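Local coordinates for fatty acyl CoA synthetase FADD13 (FATTY-ACYL-CoA SYNTHETASE) (Mycobacterium tuberculosis, PDB 3R44), which belongs to the ANL clan of AMP-binding enzymes, which pair a large N-terminal part with a smaller C-terminal domain, at residues S29-Y35 against T45-M49; L102-S108 against V128-I132; E310-G314 against L326-A332. One frame throughout, in Å; residues are numbered along the deposited sequence.

All three contacts lie in the AMP-binding family region, follow one another along the chain and do not touch. Contacts 1 and 3 belong to the same mixed sheet: contact 1 sits at the edge formed by strand 42-45, while contact 3 joins strands 310-316 and 324-327 toward the other edge. Their centres are about 29 Å apart. Contact 2 packs two helices against a separate four-stranded parallel sheet, its centre about 35 Å from that of contact 1 and about 38 Å from that of contact 3, with contacts 2 and 3 on opposite sides of the chain's centre. The bound histidine is about 14 Å from the side chain of Tyr-46 in contact 1.

Contact 1 of 3, residues S29-Y35 against T45-M49; sequences SPRLQAY and TYAQM
Two backbone hydrogen bonds tie Pro-30 and Leu-32 to the first turn of the helix that opens at Tyr-46. Tyr-46 N lies 2.9 Å from Leu-32 O, almost straight beyond the carbonyl, whereas Ala-47 N approaches a lone pair of Pro-30 O in the carbonyl plane at 3.0 Å. Both N-H groups open the helix, where no earlier turn supplies acceptors. The type I turn from Ser-29 to Leu-32, for which proline is well suited, brings these carbonyls round.

Thr-45 and Gln-48 form a capping box: Gln-48 N donates to Thr-45 OG1 over 3.2 Å, and Thr-45 N to Gln-48 OE1 over 2.8 Å. With chi1 61°, OG1 is tucked between the threonine's N and carbonyl carbon, facing the helix, while CG2 lies against Arg-31 O. This strand-to-helix junction, where Gln-33 and Thr-45 form an antiparallel non-hydrogen-bonded pair, ends the edge strand 42-45 of the mixed sheet; next to it, Ala-34 and Tyr-35 both face Met-44, a classic beta bulge.

Apolar packing centres on Ala-34, whose methyl sits over the middle of the Tyr-46 ring, CB 3.4 Å from the centroid, a CH-pi contact. A small residue fits this close approach, and Met-49 SD adds to its surroundings at 3.8 Å from Ala-34 CB. Leu-32 runs alongside the tyrosine, CD2 to CE1.

A water donates to Ala-34 O and to Tyr-46 OH, which also bonds to Val-237 O.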
loop_
_atom_site.group_PDB
_atom_site.type_symbol
_atom_site.label_atom_id
_atom_site.label_comp_id
_atom_site.label_asym_id
_atom_site.label_seq_id
_atom_site.Cartn_x
_atom_site.Cartn_y
_atom_site.Cartn_z
ATOM N N SER A 29 -22.868 -9.796 15.384
ATOM C CA SER A 29 -23.533 -8.627 14.802
ATOM C C SER A 29 -24.140 -8.961 13.471
ATOM O O SER A 29 -23.760 -8.339 12.519
ATOM C CB SER A 29 -22.515 -7.526 14.478
ATOM O OG SER A 29 -21.615 -7.323 15.514
ATOM N N PRO A 30 -25.076 -9.899 13.400
ATOM C CA PRO A 30 -25.550 -10.402 12.113
ATOM C C PRO A 30 -26.245 -9.344 11.285
ATOM O O PRO A 30 -26.186 -9.365 10.057
ATOM C CB PRO A 30 -26.562 -11.502 12.498
ATOM C CG PRO A 30 -26.805 -11.367 13.914
ATOM C CD PRO A 30 -25.583 -10.725 14.505
ATOM N N ARG A 31 -26.914 -8.419 11.966
ATOM C CA ARG A 31 -27.733 -7.438 11.257
ATOM C C ARG A 31 -27.053 -6.093 11.098
ATOM O O ARG A 31 -27.623 -5.145 10.552
ATOM C CB ARG A 31 -29.118 -7.356 11.938
ATOM C CG ARG A 31 -29.818 -8.788 11.979
ATOM C CD ARG A 31 -30.057 -9.132 10.499
ATOM N NE ARG A 31 -30.617 -10.423 10.119
ATOM C CZ ARG A 31 -31.879 -10.622 9.720
ATOM N NH1 ARG A 31 -32.792 -9.623 9.698
ATOM N NH2 ARG A 31 -32.250 -11.849 9.358
ATOM N N LEU A 32 -25.826 -5.999 11.555
ATOM C CA LEU A 32 -25.054 -4.814 11.344
ATOM C C LEU A 32 -24.662 -4.682 9.888
ATOM O O LEU A 32 -24.251 -5.663 9.265
ATOM C CB LEU A 32 -23.789 -4.869 12.206
ATOM C CG LEU A 32 -22.760 -3.773 11.979
ATOM C CD1 LEU A 32 -23.323 -2.350 12.323
ATOM C CD2 LEU A 32 -21.552 -4.088 12.851
ATOM N N GLN A 33 -24.845 -3.500 9.291
ATOM C CA GLN A 33 -24.355 -3.317 7.924
ATOM C C GLN A 33 -22.856 -3.574 7.735
ATOM O O GLN A 33 -21.994 -3.080 8.523
ATOM C CB GLN A 33 -24.717 -1.962 7.367
ATOM C CG GLN A 33 -26.219 -1.691 7.286
ATOM C CD GLN A 33 -26.448 -0.431 6.490
ATOM O OE1 GLN A 33 -26.004 0.623 6.860
ATOM N NE2 GLN A 33 -27.032 -0.579 5.332
ATOM N N ALA A 34 -22.538 -4.408 6.749
ATOM C CA ALA A 34 -21.136 -4.776 6.465
ATOM C C ALA A 34 -20.544 -4.053 5.267
ATOM O O ALA A 34 -19.362 -3.695 5.251
ATOM C CB ALA A 34 -21.017 -6.320 6.266
ATOM N N TYR A 35 -21.382 -3.846 4.261
ATOM C CA TYR A 35 -20.929 -3.346 2.925
ATOM C C TYR A 35 -22.026 -2.568 2.279
ATOM O O TYR A 35 -23.093 -3.097 2.132
ATOM C CB TYR A 35 -20.484 -4.525 2.058
ATOM C CG TYR A 35 -19.695 -4.120 0.837
ATOM C CD1 TYR A 35 -18.305 -4.177 0.852
ATOM C CD2 TYR A 35 -20.323 -3.685 -0.316
ATOM C CE1 TYR A 35 -17.573 -3.785 -0.211
ATOM C CE2 TYR A 35 -19.568 -3.287 -1.442
ATOM C CZ TYR A 35 -18.186 -3.359 -1.349
ATOM O OH TYR A 35 -17.379 -3.029 -2.404
ATOM N N THR A 45 -25.791 -6.823 5.179
ATOM C CA THR A 45 -25.433 -7.038 6.568
ATOM C C THR A 45 -24.290 -8.042 6.694
ATOM O O THR A 45 -23.909 -8.703 5.747
ATOM C CB THR A 45 -26.574 -7.605 7.346
ATOM O OG1 THR A 45 -26.900 -8.859 6.751
ATOM C CG2 THR A 45 -27.836 -6.664 7.318
ATOM N N TYR A 46 -23.726 -8.133 7.887
ATOM C CA TYR A 46 -22.663 -9.132 8.133
ATOM C C TYR A 46 -23.137 -10.559 7.860
ATOM O O TYR A 46 -22.415 -11.364 7.266
ATOM C CB TYR A 46 -22.010 -8.990 9.511
ATOM C CG TYR A 46 -20.877 -8.038 9.423
ATOM C CD1 TYR A 46 -21.006 -6.717 9.866
ATOM C CD2 TYR A 46 -19.686 -8.423 8.853
ATOM C CE1 TYR A 46 -19.964 -5.830 9.744
ATOM C CE2 TYR A 46 -18.649 -7.557 8.699
ATOM C CZ TYR A 46 -18.768 -6.249 9.139
ATOM O OH TYR A 46 -17.652 -5.414 8.966
ATOM N N ALA A 47 -24.357 -10.876 8.267
ATOM C CA ALA A 47 -24.903 -12.222 7.959
ATOM C C ALA A 47 -24.964 -12.452 6.430
ATOM O O ALA A 47 -24.602 -13.536 5.936
ATOM C CB ALA A 47 -26.285 -12.436 8.605
ATOM N N GLN A 48 -25.383 -11.441 5.673
ATOM C CA GLN A 48 -25.403 -11.586 4.190
ATOM C C GLN A 48 -24.013 -11.684 3.587
ATOM O O GLN A 48 -23.781 -12.477 2.657
ATOM C CB GLN A 48 -26.170 -10.470 3.500
ATOM C CG GLN A 48 -27.604 -10.394 3.974
ATOM C CD GLN A 48 -28.322 -9.153 3.481
ATOM O OE1 GLN A 48 -27.861 -8.001 3.657
ATOM N NE2 GLN A 48 -29.479 -9.367 2.892
ATOM N N MET A 49 -23.078 -10.919 4.137
ATOM C CA MET A 49 -21.756 -10.963 3.608
ATOM C C MET A 49 -21.149 -12.370 3.860
ATOM O O MET A 49 -20.471 -12.923 2.981
ATOM C CB MET A 49 -20.880 -9.905 4.259
ATOM C CG MET A 49 -19.548 -9.824 3.551
ATOM S SD MET A 49 -18.863 -8.189 3.744
ATOM C CE MET A 49 -17.857 -8.502 5.155
HETATM O O HOH W 1 -17.250 -5.319 6.150
#

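Contact 2 of 3, residues L102-S108 against V128-I132; sequences LAAPEVS and VIDAI
The only flat groups that help Ala-104 and its neighbours meet Val-128 and Ile-132 are peptide groups, for no aromatic ring, side-chain amide or carboxylate touches across this contact. Leu-102 O lies 3.8 Å from Val-128 CG2, and Ala-104 O 3.7 Å from Ile-132 CD1. The latter carbonyl is already engaged by Ser-108 N within its own helix, so the isoleucine tip merely rests against it.

Most of the rest is aliphatic. Ala-104 points toward the other helix, its CB 3.9 Å from Ala-131 CB. Its single methyl also lets the backbones approach at this end, where the CA atoms of Ala-104 and Val-128 are 5.1 Å apart. The helices belong to successive beta-alpha-beta crossovers of the four-stranded parallel sheet: helix 104-114 connects strand 94-97 to strand 118-121, and helix 126-134 connects strand 118-121 to strand 144-147. Val-107 and Val-128 both reach Leu-74 of strand 70-74, and Ile-132 reaches Trp-145 of strand 144-147. The short helical segments cross at -72°, with 9.3 Å between their axes.

Deeper in, Val-107 meets two partners. Its CG2 touches Val-128 CG1 at 4.0 Å, while CG1 comes to 3.5 Å from Ile-132 CD1, the two side chains crossing nearly at right angles. An extended Ile-132 chain (chi2 173°) carries CD1 out to this valine, and the branched residues fill the sheetward side with methyls. Ile-132 CG2, the other branch, lies 3.9 Å from Ser-108 OG, whose hydroxyl is hydrogen-bonded to Gln-135 OE1.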
loop_
_atom_site.group_PDB
_atom_site.type_symbol
_atom_site.label_atom_id
_atom_site.label_comp_id
_atom_site.label_asym_id
_atom_site.label_seq_id
_atom_site.Cartn_x
_atom_site.Cartn_y
_atom_site.Cartn_z
ATOM N N LEU A 102 -2.077 -2.627 -14.523
ATOM C CA LEU A 102 -0.901 -3.237 -15.129
ATOM C C LEU A 102 -1.218 -3.702 -16.526
ATOM O O LEU A 102 -2.349 -4.070 -16.830
ATOM C CB LEU A 102 -0.417 -4.410 -14.310
ATOM C CG LEU A 102 0.200 -4.102 -12.955
ATOM C CD1 LEU A 102 0.416 -5.406 -12.151
ATOM C CD2 LEU A 102 1.481 -3.300 -13.013
ATOM N N ALA A 103 -0.188 -3.660 -17.375
ATOM C CA ALA A 103 -0.273 -4.116 -18.747
ATOM C C ALA A 103 -0.244 -5.632 -18.800
ATOM O O ALA A 103 0.166 -6.297 -17.848
ATOM C CB ALA A 103 0.887 -3.542 -19.564
ATOM N N ALA A 104 -0.663 -6.165 -19.932
ATOM C CA ALA A 104 -0.763 -7.616 -20.123
ATOM C C ALA A 104 0.506 -8.478 -19.807
ATOM O O ALA A 104 0.392 -9.548 -19.207
ATOM C CB ALA A 104 -1.316 -7.907 -21.515
ATOM N N PRO A 105 1.711 -8.019 -20.180
ATOM C CA PRO A 105 2.933 -8.789 -19.855
ATOM C C PRO A 105 3.225 -8.874 -18.346
ATOM O O PRO A 105 3.723 -9.873 -17.854
ATOM C CB PRO A 105 4.027 -7.993 -20.597
ATOM C CG PRO A 105 3.281 -7.299 -21.693
ATOM C CD PRO A 105 2.034 -6.860 -21.033
ATOM N N GLU A 106 2.906 -7.811 -17.614
ATOM C CA GLU A 106 3.120 -7.781 -16.181
ATOM C C GLU A 106 2.104 -8.704 -15.479
ATOM O O GLU A 106 2.450 -9.446 -14.528
ATOM C CB GLU A 106 3.028 -6.321 -15.690
ATOM C CG GLU A 106 4.278 -5.489 -16.054
ATOM C CD GLU A 106 4.286 -4.858 -17.477
ATOM O OE1 GLU A 106 3.348 -5.065 -18.300
ATOM O OE2 GLU A 106 5.271 -4.137 -17.788
ATOM N N VAL A 107 0.860 -8.671 -15.961
ATOM C CA VAL A 107 -0.181 -9.570 -15.431
ATOM C C VAL A 107 0.166 -11.021 -15.728
ATOM O O VAL A 107 0.067 -11.859 -14.822
ATOM C CB VAL A 107 -1.599 -9.205 -15.876
ATOM C CG1 VAL A 107 -2.602 -10.232 -15.390
ATOM C CG2 VAL A 107 -1.995 -7.766 -15.380
ATOM N N SER A 108 0.681 -11.284 -16.937
ATOM C CA SER A 108 1.099 -12.637 -17.340
ATOM C C SER A 108 2.245 -13.125 -16.456
ATOM O O SER A 108 2.256 -14.249 -15.976
ATOM C CB SER A 108 1.490 -12.713 -18.847
ATOM O OG SER A 108 1.403 -14.062 -19.238
ATOM N N VAL A 128 -7.038 -7.079 -21.076
ATOM C CA VAL A 128 -5.796 -7.695 -20.612
ATOM C C VAL A 128 -5.852 -9.219 -20.669
ATOM O O VAL A 128 -4.914 -9.854 -21.160
ATOM C CB VAL A 128 -5.385 -7.220 -19.164
ATOM C CG1 VAL A 128 -4.567 -8.246 -18.448
ATOM C CG2 VAL A 128 -4.648 -5.876 -19.238
ATOM N N ILE A 129 -6.955 -9.789 -20.191
ATOM C CA ILE A 129 -7.099 -11.233 -20.148
ATOM C C ILE A 129 -7.133 -11.780 -21.569
ATOM O O ILE A 129 -6.497 -12.798 -21.870
ATOM C CB ILE A 129 -8.364 -11.667 -19.356
ATOM C CG1 ILE A 129 -8.222 -11.344 -17.880
ATOM C CG2 ILE A 129 -8.677 -13.163 -19.644
ATOM C CD1 ILE A 129 -6.964 -11.994 -17.140
ATOM N N ASP A 130 -7.849 -11.095 -22.457
ATOM C CA ASP A 130 -7.904 -11.511 -23.860
ATOM C C ASP A 130 -6.517 -11.552 -24.485
ATOM O O ASP A 130 -6.140 -12.541 -25.113
ATOM C CB ASP A 130 -8.805 -10.574 -24.671
ATOM C CG ASP A 130 -10.290 -10.778 -24.364
ATOM O OD1 ASP A 130 -10.653 -11.759 -23.673
ATOM O OD2 ASP A 130 -11.105 -9.942 -24.793
ATOM N N ALA A 131 -5.751 -10.483 -24.265
ATOM C CA ALA A 131 -4.389 -10.392 -24.789
ATOM C C ALA A 131 -3.570 -11.572 -24.231
ATOM O O ALA A 131 -2.827 -12.232 -24.964
ATOM C CB ALA A 131 -3.751 -9.036 -24.408
ATOM N N ILE A 132 -3.711 -11.841 -22.934
ATOM C CA ILE A 132 -2.984 -12.958 -22.301
ATOM C C ILE A 132 -3.398 -14.347 -22.857
ATOM O O ILE A 132 -2.537 -15.167 -23.187
ATOM C CB ILE A 132 -3.087 -12.962 -20.752
ATOM C CG1 ILE A 132 -2.450 -11.696 -20.161
ATOM C CG2 ILE A 132 -2.377 -14.211 -20.198
ATOM C CD1 ILE A 132 -2.649 -11.528 -18.669
#

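Contact 3 of 3, residues E310-G314 against L326-A332; sequences EVVQG and LLLSEDA
Glu-310 lays its extended side chain along Ser-329 at the exposed end of the strand, in simple contact, with Glu-310 CB 3.7 Å and the carboxylate oxygen OE1 3.0 Å from Ser-329 CB. At Val-311 water bridges backbones that are not directly bonded. Val-311 O accepts a bond from a water at 2.6 Å that also donates to Leu-327 O, and Ala-332 CB rests near the same valine carbonyl; Val-311 N donates to a second water.

Val-312 sends its two branches to different neighbours. CG2 meets Ser-329 OG, and CG1 lies 4.1 Å from Leu-326 CD2. With chi1 169° CG1 stands anti to the backbone N, on the side where the leucine passes obliquely. Val-312 N and O face strand 288-291, bonding to Phe-289 and Thr-291.

Gln-313 forms the hydrogen-bonded pair with Leu-327: its N lies 3.2 Å from Leu-327 O, and Leu-327 N is 2.7 Å from Gln-313 O, nearly straight at 175°. The two side chains run side by side on one face of the sheet, NE2 3.7 Å from Leu-327 CD2. This buried amide is well supplied: NE2 donates to two waters, one the bridge to Val-311 O, the other joined to Ala-332 O, while OE1 accepts from Met-296 N.

At Gly-314, paired with Leu-326 without hydrogen bonds, the CA atoms are 4.2 Å apart. Glycine suits this place because Leu-326 CD2 passes too close to where a CB would lie. These pairings define a beta hairpin in which strand 310-316 ends the parallel run of the mixed sheet and strand 324-327 adds an antiparallel neighbour.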
loop_
_atom_site.group_PDB
_atom_site.type_symbol
_atom_site.label_atom_id
_atom_site.label_comp_id
_atom_site.label_asym_id
_atom_site.label_seq_id
_atom_site.Cartn_x
_atom_site.Cartn_y
_atom_site.Cartn_z
ATOM N N GLU A 310 -9.754 15.312 11.374
ATOM C CA GLU A 310 -8.338 15.037 11.639
ATOM C C GLU A 310 -7.745 14.134 10.574
ATOM O O GLU A 310 -8.466 13.625 9.736
ATOM C CB GLU A 310 -8.168 14.470 13.035
ATOM C CG GLU A 310 -8.311 15.609 14.050
ATOM C CD GLU A 310 -8.133 15.206 15.485
ATOM O OE1 GLU A 310 -8.435 14.052 15.839
ATOM O OE2 GLU A 310 -7.710 16.070 16.282
ATOM N N VAL A 311 -6.430 13.938 10.616
ATOM C CA VAL A 311 -5.765 13.099 9.643
ATOM C C VAL A 311 -4.818 12.150 10.376
ATOM O O VAL A 311 -4.060 12.582 11.247
ATOM C CB VAL A 311 -5.001 13.954 8.588
ATOM C CG1 VAL A 311 -4.430 13.081 7.525
ATOM C CG2 VAL A 311 -5.974 14.963 7.906
ATOM N N VAL A 312 -4.918 10.861 10.072
ATOM C CA VAL A 312 -3.950 9.855 10.501
ATOM C C VAL A 312 -3.053 9.523 9.302
ATOM O O VAL A 312 -3.526 9.383 8.157
ATOM C CB VAL A 312 -4.667 8.592 11.024
ATOM C CG1 VAL A 312 -3.676 7.401 11.226
ATOM C CG2 VAL A 312 -5.533 8.987 12.282
ATOM N N GLN A 313 -1.759 9.427 9.569
ATOM C CA GLN A 313 -0.772 9.148 8.529
ATOM C C GLN A 313 0.093 8.004 8.998
ATOM O O GLN A 313 0.041 7.647 10.160
ATOM C CB GLN A 313 0.095 10.401 8.297
ATOM C CG GLN A 313 -0.621 11.557 7.753
ATOM C CD GLN A 313 0.228 12.800 7.809
ATOM O OE1 GLN A 313 1.047 13.006 6.922
ATOM N NE2 GLN A 313 0.049 13.628 8.858
ATOM N N GLY A 314 0.843 7.396 8.109
ATOM C CA GLY A 314 1.810 6.398 8.525
ATOM C C GLY A 314 2.733 5.884 7.467
ATOM O O GLY A 314 2.783 6.409 6.343
ATOM N N LEU A 326 2.158 4.595 12.663
ATOM C CA LEU A 326 1.014 5.474 12.557
ATOM C C LEU A 326 1.263 6.753 13.330
ATOM O O LEU A 326 1.788 6.723 14.446
ATOM C CB LEU A 326 -0.293 4.791 12.998
ATOM C CG LEU A 326 -0.835 3.673 12.061
ATOM C CD1 LEU A 326 -1.987 3.061 12.783
ATOM C CD2 LEU A 326 -1.267 4.182 10.668
ATOM N N LEU A 327 0.949 7.861 12.679
ATOM C CA LEU A 327 1.008 9.205 13.295
ATOM C C LEU A 327 -0.417 9.537 13.616
ATOM O O LEU A 327 -1.231 9.848 12.731
ATOM C CB LEU A 327 1.661 10.208 12.346
ATOM C CG LEU A 327 1.759 11.645 12.864
ATOM C CD1 LEU A 327 2.810 11.629 13.967
ATOM C CD2 LEU A 327 2.105 12.643 11.759
ATOM N N LEU A 328 -0.755 9.425 14.882
ATOM C CA LEU A 328 -2.110 9.622 15.290
ATOM C C LEU A 328 -2.544 11.096 15.106
ATOM O O LEU A 328 -1.720 12.014 14.964
ATOM C CB LEU A 328 -2.324 9.031 16.715
ATOM C CG LEU A 328 -2.006 7.507 16.824
ATOM C CD1 LEU A 328 -2.312 6.967 18.215
ATOM C CD2 LEU A 328 -2.725 6.703 15.779
ATOM N N SER A 329 -3.859 11.294 15.036
ATOM C CA SER A 329 -4.471 12.589 14.852
ATOM C C SER A 329 -3.925 13.706 15.753
ATOM O O SER A 329 -3.586 14.791 15.294
ATOM C CB SER A 329 -5.958 12.426 15.132
ATOM O OG SER A 329 -6.438 11.259 14.473
ATOM N N GLU A 330 -3.832 13.418 17.043
ATOM C CA GLU A 330 -3.301 14.375 18.026
ATOM C C GLU A 330 -1.918 14.959 17.652
ATOM O O GLU A 330 -1.568 16.053 18.109
ATOM C CB GLU A 330 -3.233 13.704 19.416
ATOM N N ASP A 331 -1.162 14.233 16.809
ATOM C CA ASP A 331 0.233 14.526 16.466
ATOM C C ASP A 331 0.414 15.088 15.024
ATOM O O ASP A 331 1.539 15.409 14.598
ATOM C CB ASP A 331 1.043 13.212 16.611
ATOM C CG ASP A 331 1.194 12.739 18.075
ATOM O OD1 ASP A 331 1.116 13.622 18.933
ATOM O OD2 ASP A 331 1.402 11.501 18.336
ATOM N N ALA A 332 -0.669 15.183 14.247
ATOM C CA ALA A 332 -0.534 15.496 12.778
ATOM C C ALA A 332 0.208 16.808 12.512
ATOM O O ALA A 332 1.042 16.919 11.611
ATOM C CB ALA A 332 -1.893 15.483 12.099
HETATM O O HOH W 2 -1.489 12.424 11.192
HETATM O O HOH W 3 -5.112 15.621 12.344
HETATM O O HOH W 4 1.632 15.562 9.605
#